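Long-range contact in branched-chain phosphotransacylase (Enterococcus faecalis, PDB 1YCO), which probably transfers acyl groups, likely branched-chain ones, between coenzyme A and phosphate, as other members of the phosphate acetyltransferase and butyryltransferase family do: residues L94-L108 and H236-V248. Residues are numbered along the deposited sequence; the frame is centred on the assembly and turned at random.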
ATOM      1  N   LEU A  94      26.493   4.483  18.430  1.00 53.31           N
ATOM      2  CA  LEU A  94      26.301   4.090  17.034  1.00 52.90           C
ATOM      3  C   LEU A  94      25.527   5.103  16.195  1.00 52.21           C
ATOM      4  O   LEU A  94      25.928   5.446  15.074  1.00 51.81           O
ATOM      5  CB  LEU A  94      25.603   2.733  16.945  1.00 53.22           C
ATOM      6  CG  LEU A  94      26.487   1.519  17.223  1.00 53.20           C
ATOM      7  CD1 LEU A  94      25.651   0.260  17.055  1.00 54.09           C
ATOM      8  CD2 LEU A  94      27.672   1.509  16.269  1.00 52.53           C
ATOM      9  N   LYS A  95      24.409   5.563  16.739  1.00 49.78           N
ATOM     10  CA  LYS A  95      23.562   6.539  16.066  1.00 48.29           C
ATOM     11  C   LYS A  95      24.419   7.757  15.725  1.00 46.13           C
ATOM     12  O   LYS A  95      25.188   8.233  16.560  1.00 48.76           O
ATOM     13  CB  LYS A  95      22.403   6.918  16.993  1.00 47.52           C
ATOM     14  CG  LYS A  95      21.293   7.737  16.372  1.00 45.85           C
ATOM     15  CD  LYS A  95      20.102   7.811  17.346  1.00 45.19           C
ATOM     16  CE  LYS A  95      18.984   8.700  16.823  1.00 41.15           C
ATOM     17  NZ  LYS A  95      19.433  10.097  16.646  1.00 39.98           N
ATOM     18  N   ASN A  96      24.305   8.240  14.491  1.00 44.81           N
ATOM     19  CA  ASN A  96      25.090   9.386  14.045  1.00 42.89           C
ATOM     20  C   ASN A  96      24.315  10.262  13.068  1.00 41.46           C
ATOM     21  O   ASN A  96      24.907  10.968  12.254  1.00 41.81           O
ATOM     22  CB  ASN A  96      26.384   8.921  13.371  1.00 44.26           C
ATOM     23  CG  ASN A  96      26.171   8.509  11.934  1.00 45.77           C
ATOM     24  OD1 ASN A  96      25.469   7.544  11.649  1.00 44.75           O
ATOM     25  ND2 ASN A  96      26.764   9.262  11.011  1.00 47.21           N
ATOM     26  N   LYS A  97      22.991  10.198  13.143  1.00 40.40           N
ATOM     27  CA  LYS A  97      22.110  11.003  12.297  1.00 37.85           C
ATOM     28  C   LYS A  97      20.975  11.461  13.191  1.00 36.54           C
ATOM     29  O   LYS A  97      20.581  10.739  14.109  1.00 36.70           O
ATOM     30  CB  LYS A  97      21.548  10.174  11.139  1.00 39.51           C
ATOM     31  CG  LYS A  97      22.571   9.797  10.097  1.00 40.50           C
ATOM     32  CD  LYS A  97      23.158  11.037   9.487  1.00 41.89           C
ATOM     33  CE  LYS A  97      24.165  10.708   8.423  1.00 45.25           C
ATOM     34  NZ  LYS A  97      24.682  11.988   7.832  1.00 49.69           N
ATOM     35  N   PRO A  98      20.437  12.664  12.940  1.00 35.46           N
ATOM     36  CA  PRO A  98      19.334  13.223  13.733  1.00 35.77           C
ATOM     37  C   PRO A  98      18.317  12.167  14.172  1.00 35.93           C
ATOM     38  O   PRO A  98      17.886  12.144  15.329  1.00 35.48           O
ATOM     39  CB  PRO A  98      18.733  14.262  12.792  1.00 34.57           C
ATOM     40  CG  PRO A  98      19.937  14.780  12.084  1.00 34.88           C
ATOM     41  CD  PRO A  98      20.752  13.535  11.792  1.00 34.76           C
ATOM     42  N   ILE A  99      17.939  11.288  13.248  1.00 35.42           N
ATOM     43  CA  ILE A  99      16.977  10.232  13.558  1.00 35.97           C
ATOM     44  C   ILE A  99      17.267   8.948  12.778  1.00 35.64           C
ATOM     45  O   ILE A  99      17.986   8.964  11.783  1.00 34.54           O
ATOM     46  CB  ILE A  99      15.534  10.643  13.207  1.00 37.48           C
ATOM     47  CG1 ILE A  99      15.321  10.522  11.705  1.00 38.28           C
ATOM     48  CG2 ILE A  99      15.253  12.076  13.654  1.00 39.30           C
ATOM     49  CD1 ILE A  99      14.131   9.663  11.335  1.00 37.94           C
ATOM     50  N   LEU A 100      16.699   7.839  13.241  1.00 35.25           N
ATOM     51  CA  LEU A 100      16.855   6.563  12.563  1.00 34.18           C
ATOM     52  C   LEU A 100      15.632   6.371  11.664  1.00 34.01           C
ATOM     53  O   LEU A 100      14.533   6.817  11.989  1.00 33.29           O
ATOM     54  CB  LEU A 100      16.921   5.409  13.573  1.00 34.81           C
ATOM     55  CG  LEU A 100      18.113   5.329  14.546  1.00 38.20           C
ATOM     56  CD1 LEU A 100      17.921   4.155  15.503  1.00 35.19           C
ATOM     57  CD2 LEU A 100      19.413   5.173  13.768  1.00 36.53           C
ATOM     58  N   SER A 101      15.831   5.707  10.537  1.00 32.34           N
ATOM     59  CA  SER A 101      14.746   5.449   9.622  1.00 32.97           C
ATOM     60  C   SER A 101      14.998   4.101   8.960  1.00 31.00           C
ATOM     61  O   SER A 101      16.055   3.501   9.139  1.00 30.55           O
ATOM     62  CB  SER A 101      14.662   6.550   8.545  1.00 34.83           C
ATOM     63  OG  SER A 101      15.810   6.574   7.697  1.00 35.60           O
ATOM     64  N   HIS A 102      14.023   3.617   8.208  1.00 30.02           N
ATOM     65  CA  HIS A 102      14.220   2.371   7.512  1.00 30.10           C
ATOM     66  C   HIS A 102      14.109   2.712   6.047  1.00 29.03           C
ATOM     67  O   HIS A 102      13.262   3.511   5.631  1.00 28.52           O
ATOM     68  CB  HIS A 102      13.176   1.336   7.912  1.00 32.26           C
ATOM     69  CG  HIS A 102      13.350   0.012   7.234  1.00 34.95           C
ATOM     70  ND1 HIS A 102      13.042  -0.188   5.905  1.00 34.60           N
ATOM     71  CD2 HIS A 102      13.818  -1.174   7.695  1.00 36.17           C
ATOM     72  CE1 HIS A 102      13.313  -1.439   5.575  1.00 37.51           C
ATOM     73  NE2 HIS A 102      13.786  -2.058   6.642  1.00 38.67           N
ATOM     74  N   VAL A 103      15.003   2.120   5.275  1.00 27.49           N
ATOM     75  CA  VAL A 103      15.046   2.333   3.843  1.00 29.42           C
ATOM     76  C   VAL A 103      15.149   0.980   3.152  1.00 30.11           C
ATOM     77  O   VAL A 103      15.940   0.127   3.545  1.00 30.87           O
ATOM     78  CB  VAL A 103      16.273   3.185   3.434  1.00 29.20           C
ATOM     79  CG1 VAL A 103      16.434   3.194   1.912  1.00 28.02           C
ATOM     80  CG2 VAL A 103      16.117   4.607   3.957  1.00 27.26           C
ATOM     81  N   ALA A 104      14.354   0.808   2.105  1.00 29.92           N
ATOM     82  CA  ALA A 104      14.341  -0.426   1.348  1.00 28.95           C
ATOM     83  C   ALA A 104      14.692  -0.162  -0.105  1.00 29.58           C
ATOM     84  O   ALA A 104      14.405   0.913  -0.651  1.00 27.57           O
ATOM     85  CB  ALA A 104      12.957  -1.083   1.427  1.00 24.12           C
ATOM     86  N   MET A 105      15.328  -1.149  -0.731  1.00 31.12           N
ATOM     87  CA  MET A 105      15.662  -1.050  -2.147  1.00 32.32           C
ATOM     88  C   MET A 105      14.726  -2.018  -2.860  1.00 28.54           C
ATOM     89  O   MET A 105      14.624  -3.186  -2.486  1.00 28.72           O
ATOM     90  CB  MET A 105      17.124  -1.429  -2.421  1.00 36.94           C
ATOM     91  CG  MET A 105      17.429  -1.476  -3.925  1.00 42.17           C
ATOM     92  SD  MET A 105      19.000  -0.765  -4.431  1.00 51.59           S
ATOM     93  CE  MET A 105      20.008  -2.239  -4.648  1.00 45.44           C
ATOM     94  N   VAL A 106      14.041  -1.516  -3.876  1.00 27.68           N
ATOM     95  CA  VAL A 106      13.086  -2.306  -4.649  1.00 28.81           C
ATOM     96  C   VAL A 106      13.494  -2.476  -6.120  1.00 29.66           C
ATOM     97  O   VAL A 106      13.804  -1.504  -6.804  1.00 27.16           O
ATOM     98  CB  VAL A 106      11.684  -1.650  -4.630  1.00 26.75           C
ATOM     99  CG1 VAL A 106      10.657  -2.582  -5.241  1.00 26.97           C
ATOM    100  CG2 VAL A 106      11.296  -1.278  -3.205  1.00 28.13           C
ATOM    101  N   GLU A 107      13.478  -3.714  -6.601  1.00 33.06           N
ATOM    102  CA  GLU A 107      13.821  -3.995  -7.986  1.00 36.85           C
ATOM    103  C   GLU A 107      12.643  -4.680  -8.677  1.00 38.15           C
ATOM    104  O   GLU A 107      12.256  -5.795  -8.312  1.00 38.54           O
ATOM    105  CB  GLU A 107      15.060  -4.886  -8.057  1.00 39.90           C
ATOM    106  CG  GLU A 107      16.344  -4.195  -7.599  1.00 48.36           C
ATOM    107  CD  GLU A 107      17.582  -5.087  -7.699  1.00 52.66           C
ATOM    108  OE1 GLU A 107      17.816  -5.657  -8.791  1.00 55.57           O
ATOM    109  OE2 GLU A 107      18.319  -5.203  -6.690  1.00 52.11           O
ATOM    110  N   LEU A 108      12.070  -4.002  -9.667  1.00 39.04           N
ATOM    111  CA  LEU A 108      10.938  -4.538 -10.411  1.00 40.84           C
ATOM    112  C   LEU A 108      11.375  -5.449 -11.558  1.00 43.16           C
ATOM    113  O   LEU A 108      12.513  -5.371 -12.023  1.00 42.03           O
ATOM    114  CB  LEU A 108      10.079  -3.397 -10.934  1.00 39.06           C
ATOM    115  CG  LEU A 108       9.407  -2.597  -9.817  1.00 40.22           C
ATOM    116  CD1 LEU A 108       8.683  -1.410 -10.432  1.00 41.97           C
ATOM    117  CD2 LEU A 108       8.444  -3.483  -9.039  1.00 35.31           C
ATOM    118  N   HIS A 236       6.278  -9.315  -7.934  1.00 32.30           N
ATOM    119  CA  HIS A 236       7.491 -10.074  -8.305  1.00 35.95           C
ATOM    120  C   HIS A 236       8.728  -9.220  -8.111  1.00 34.27           C
ATOM    121  O   HIS A 236       9.735  -9.412  -8.778  1.00 33.66           O
ATOM    122  CB  HIS A 236       7.447 -10.533  -9.771  1.00 39.14           C
ATOM    123  CG  HIS A 236       6.347 -11.500 -10.064  1.00 45.89           C
ATOM    124  ND1 HIS A 236       6.375 -12.806  -9.628  1.00 49.08           N
ATOM    125  CD2 HIS A 236       5.150 -11.330 -10.672  1.00 47.25           C
ATOM    126  CE1 HIS A 236       5.237 -13.399  -9.948  1.00 51.05           C
ATOM    127  NE2 HIS A 236       4.477 -12.523 -10.582  1.00 51.23           N
ATOM    128  N   ALA A 237       8.644  -8.269  -7.195  1.00 34.52           N
ATOM    129  CA  ALA A 237       9.758  -7.385  -6.943  1.00 34.16           C
ATOM    130  C   ALA A 237      10.728  -7.962  -5.929  1.00 34.74           C
ATOM    131  O   ALA A 237      10.335  -8.709  -5.024  1.00 35.87           O
ATOM    132  CB  ALA A 237       9.239  -6.038  -6.462  1.00 31.92           C
ATOM    133  N   LYS A 238      12.001  -7.619  -6.099  1.00 35.07           N
ATOM    134  CA  LYS A 238      13.038  -8.040  -5.163  1.00 36.84           C
ATOM    135  C   LYS A 238      13.179  -6.852  -4.215  1.00 35.02           C
ATOM    136  O   LYS A 238      13.278  -5.706  -4.656  1.00 33.75           O
ATOM    137  CB  LYS A 238      14.354  -8.325  -5.902  1.00 38.33           C
ATOM    138  CG  LYS A 238      14.253  -9.495  -6.880  1.00 43.38           C
ATOM    139  CD  LYS A 238      15.613  -9.970  -7.381  1.00 49.79           C
ATOM    140  CE  LYS A 238      16.367  -8.873  -8.125  1.00 53.12           C
ATOM    141  NZ  LYS A 238      17.700  -9.344  -8.585  1.00 55.93           N
ATOM    142  N   VAL A 239      13.164  -7.124  -2.918  1.00 33.88           N
ATOM    143  CA  VAL A 239      13.252  -6.062  -1.931  1.00 32.92           C
ATOM    144  C   VAL A 239      14.248  -6.370  -0.827  1.00 32.61           C
ATOM    145  O   VAL A 239      14.331  -7.501  -0.358  1.00 33.37           O
ATOM    146  CB  VAL A 239      11.879  -5.804  -1.277  1.00 32.24           C
ATOM    147  CG1 VAL A 239      11.968  -4.609  -0.358  1.00 34.68           C
ATOM    148  CG2 VAL A 239      10.825  -5.564  -2.350  1.00 32.15           C
ATOM    149  N   GLY A 240      15.005  -5.351  -0.435  1.00 30.73           N
ATOM    150  CA  GLY A 240      15.982  -5.480   0.629  1.00 31.16           C
ATOM    151  C   GLY A 240      15.875  -4.256   1.521  1.00 31.31           C
ATOM    152  O   GLY A 240      15.656  -3.139   1.041  1.00 31.63           O
ATOM    153  N   GLY A 241      16.024  -4.440   2.825  1.00 31.97           N
ATOM    154  CA  GLY A 241      15.909  -3.293   3.714  1.00 32.64           C
ATOM    155  C   GLY A 241      16.943  -3.207   4.814  1.00 31.63           C
ATOM    156  O   GLY A 241      17.475  -4.211   5.275  1.00 34.22           O
ATOM    157  N   THR A 242      17.235  -1.989   5.232  1.00 31.33           N
ATOM    158  CA  THR A 242      18.194  -1.773   6.288  1.00 31.34           C
ATOM    159  C   THR A 242      17.764  -0.547   7.060  1.00 30.15           C
ATOM    160  O   THR A 242      17.117   0.353   6.520  1.00 26.52           O
ATOM    161  CB  THR A 242      19.616  -1.498   5.738  1.00 33.00           C
ATOM    162  OG1 THR A 242      19.602  -0.278   4.989  1.00 37.91           O
ATOM    163  CG2 THR A 242      20.080  -2.630   4.838  1.00 35.67           C
ATOM    164  N   ILE A 243      18.127  -0.515   8.334  1.00 31.58           N
ATOM    165  CA  ILE A 243      17.831   0.642   9.160  1.00 33.02           C
ATOM    166  C   ILE A 243      19.044   1.546   8.956  1.00 32.39           C
ATOM    167  O   ILE A 243      20.182   1.085   9.009  1.00 31.84           O
ATOM    168  CB  ILE A 243      17.710   0.264  10.646  1.00 33.80           C
ATOM    169  CG1 ILE A 243      16.447  -0.575  10.865  1.00 37.70           C
ATOM    170  CG2 ILE A 243      17.674   1.517  11.489  1.00 32.25           C
ATOM    171  CD1 ILE A 243      16.304  -1.131  12.277  1.00 40.07           C
ATOM    172  N   VAL A 244      18.792   2.822   8.693  1.00 31.65           N
ATOM    173  CA  VAL A 244      19.858   3.784   8.488  1.00 32.23           C
ATOM    174  C   VAL A 244      19.849   4.822   9.611  1.00 34.65           C
ATOM    175  O   VAL A 244      18.905   4.893  10.399  1.00 33.09           O
ATOM    176  CB  VAL A 244      19.741   4.486   7.101  1.00 32.56           C
ATOM    177  CG1 VAL A 244      20.034   3.491   6.002  1.00 33.08           C
ATOM    178  CG2 VAL A 244      18.353   5.090   6.921  1.00 32.30           C
ATOM    179  N   GLY A 245      20.911   5.620   9.676  1.00 37.48           N
ATOM    180  CA  GLY A 245      21.030   6.616  10.724  1.00 41.44           C
ATOM    181  C   GLY A 245      22.197   6.280  11.637  1.00 43.54           C
ATOM    182  O   GLY A 245      22.808   7.161  12.256  1.00 45.55           O
ATOM    183  N   THR A 246      22.506   4.993  11.728  1.00 44.28           N
ATOM    184  CA  THR A 246      23.618   4.527  12.552  1.00 44.30           C
ATOM    185  C   THR A 246      24.861   4.531  11.684  1.00 43.12           C
ATOM    186  O   THR A 246      24.761   4.695  10.472  1.00 43.62           O
ATOM    187  CB  THR A 246      23.358   3.095  13.070  1.00 45.30           C
ATOM    188  OG1 THR A 246      23.001   2.244  11.970  1.00 48.12           O
ATOM    189  CG2 THR A 246      22.224   3.097  14.085  1.00 44.05           C
ATOM    190  N   LYS A 247      26.032   4.362  12.286  1.00 44.06           N
ATOM    191  CA  LYS A 247      27.252   4.370  11.491  1.00 46.17           C
ATOM    192  C   LYS A 247      27.450   3.026  10.797  1.00 46.17           C
ATOM    193  O   LYS A 247      28.401   2.837  10.041  1.00 46.43           O
ATOM    194  CB  LYS A 247      28.461   4.724  12.364  1.00 46.94           C
ATOM    195  CG  LYS A 247      28.586   3.927  13.645  1.00 48.65           C
ATOM    196  CD  LYS A 247      29.729   4.460  14.508  1.00 49.61           C
ATOM    197  CE  LYS A 247      29.560   5.941  14.825  1.00 47.72           C
ATOM    198  NZ  LYS A 247      30.620   6.413  15.750  1.00 47.44           N
ATOM    199  N   VAL A 248      26.534   2.102  11.054  1.00 45.71           N
ATOM    200  CA  VAL A 248      26.580   0.786  10.439  1.00 45.12           C
ATOM    201  C   VAL A 248      25.164   0.331  10.015  1.00 43.74           C
ATOM    202  O   VAL A 248      24.214   0.402  10.797  1.00 41.70           O
ATOM    203  CB  VAL A 248      27.209  -0.244  11.422  1.00 47.01           C
ATOM    204  CG1 VAL A 248      26.900  -1.650  10.980  1.00 47.54           C
ATOM    205  CG2 VAL A 248      28.725  -0.035  11.502  1.00 45.56           C
TER
HETATM  206  O   HOH W   1      15.921  -4.370   7.939  1.00 36.67           O
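His102 lays its imidazole across the bare backbone of Gly241, CE1 resting 3.7 Å from Gly241 CA, while the carbonyl oxygen of Thr242 sits over one ring face. The torsion explains the reach: with CG anti to the backbone N (chi1 -179°), the ring leans over the partner strand. With no side chain, Gly241 forms a hollow, and the ring, CE1 foremost, fills it. Strands 101-107 and 238-244 run antiparallel at 163°, and eight backbone hydrogen bonds join four hydrogen-bonded pairs, from Ser101 with Val244 to Glu107 with Lys238; the Val103 N to Thr242 O bond is nearly straight at 176°. On the His102 face, Ala104 CB meets Val239 CG1 at 4.1 Å, and helix 221-234 covers both through Tyr228. On the opposite face Val103 CG2 packs on Val244 CG2 at 3.7 Å, where helices 127-143 and 259-274 touch Val244.

Past the strand ends, residues 94-100 turn back so that 94-96 meet 245-247. Gly245, at positive phi, leaves room for Leu100, whose CD2 reaches past it to Thr246 CG2 at 3.5 Å. Asn96 N to Gly245 O (2.9 Å) and Lys247 N to Leu94 O (3.0 Å), the second the more bent, tie the two loops together, while Leu94 CD2 and Lys247 CG touch at 3.7 Å with their side chains crossed at about a right angle.

Strand 238-244 borders the six-stranded mixed sheet within this chain, and strand 101-107 joins it to strand 113-117. Ten backbone hydrogen bonds, eight between the strands and two between the loops, probably carry the contact, with apolar side chains packing on both faces; the one salt bridge across it, Glu107 OE1 to Lys238 NZ, is long at 3.7 Å and probably adds little.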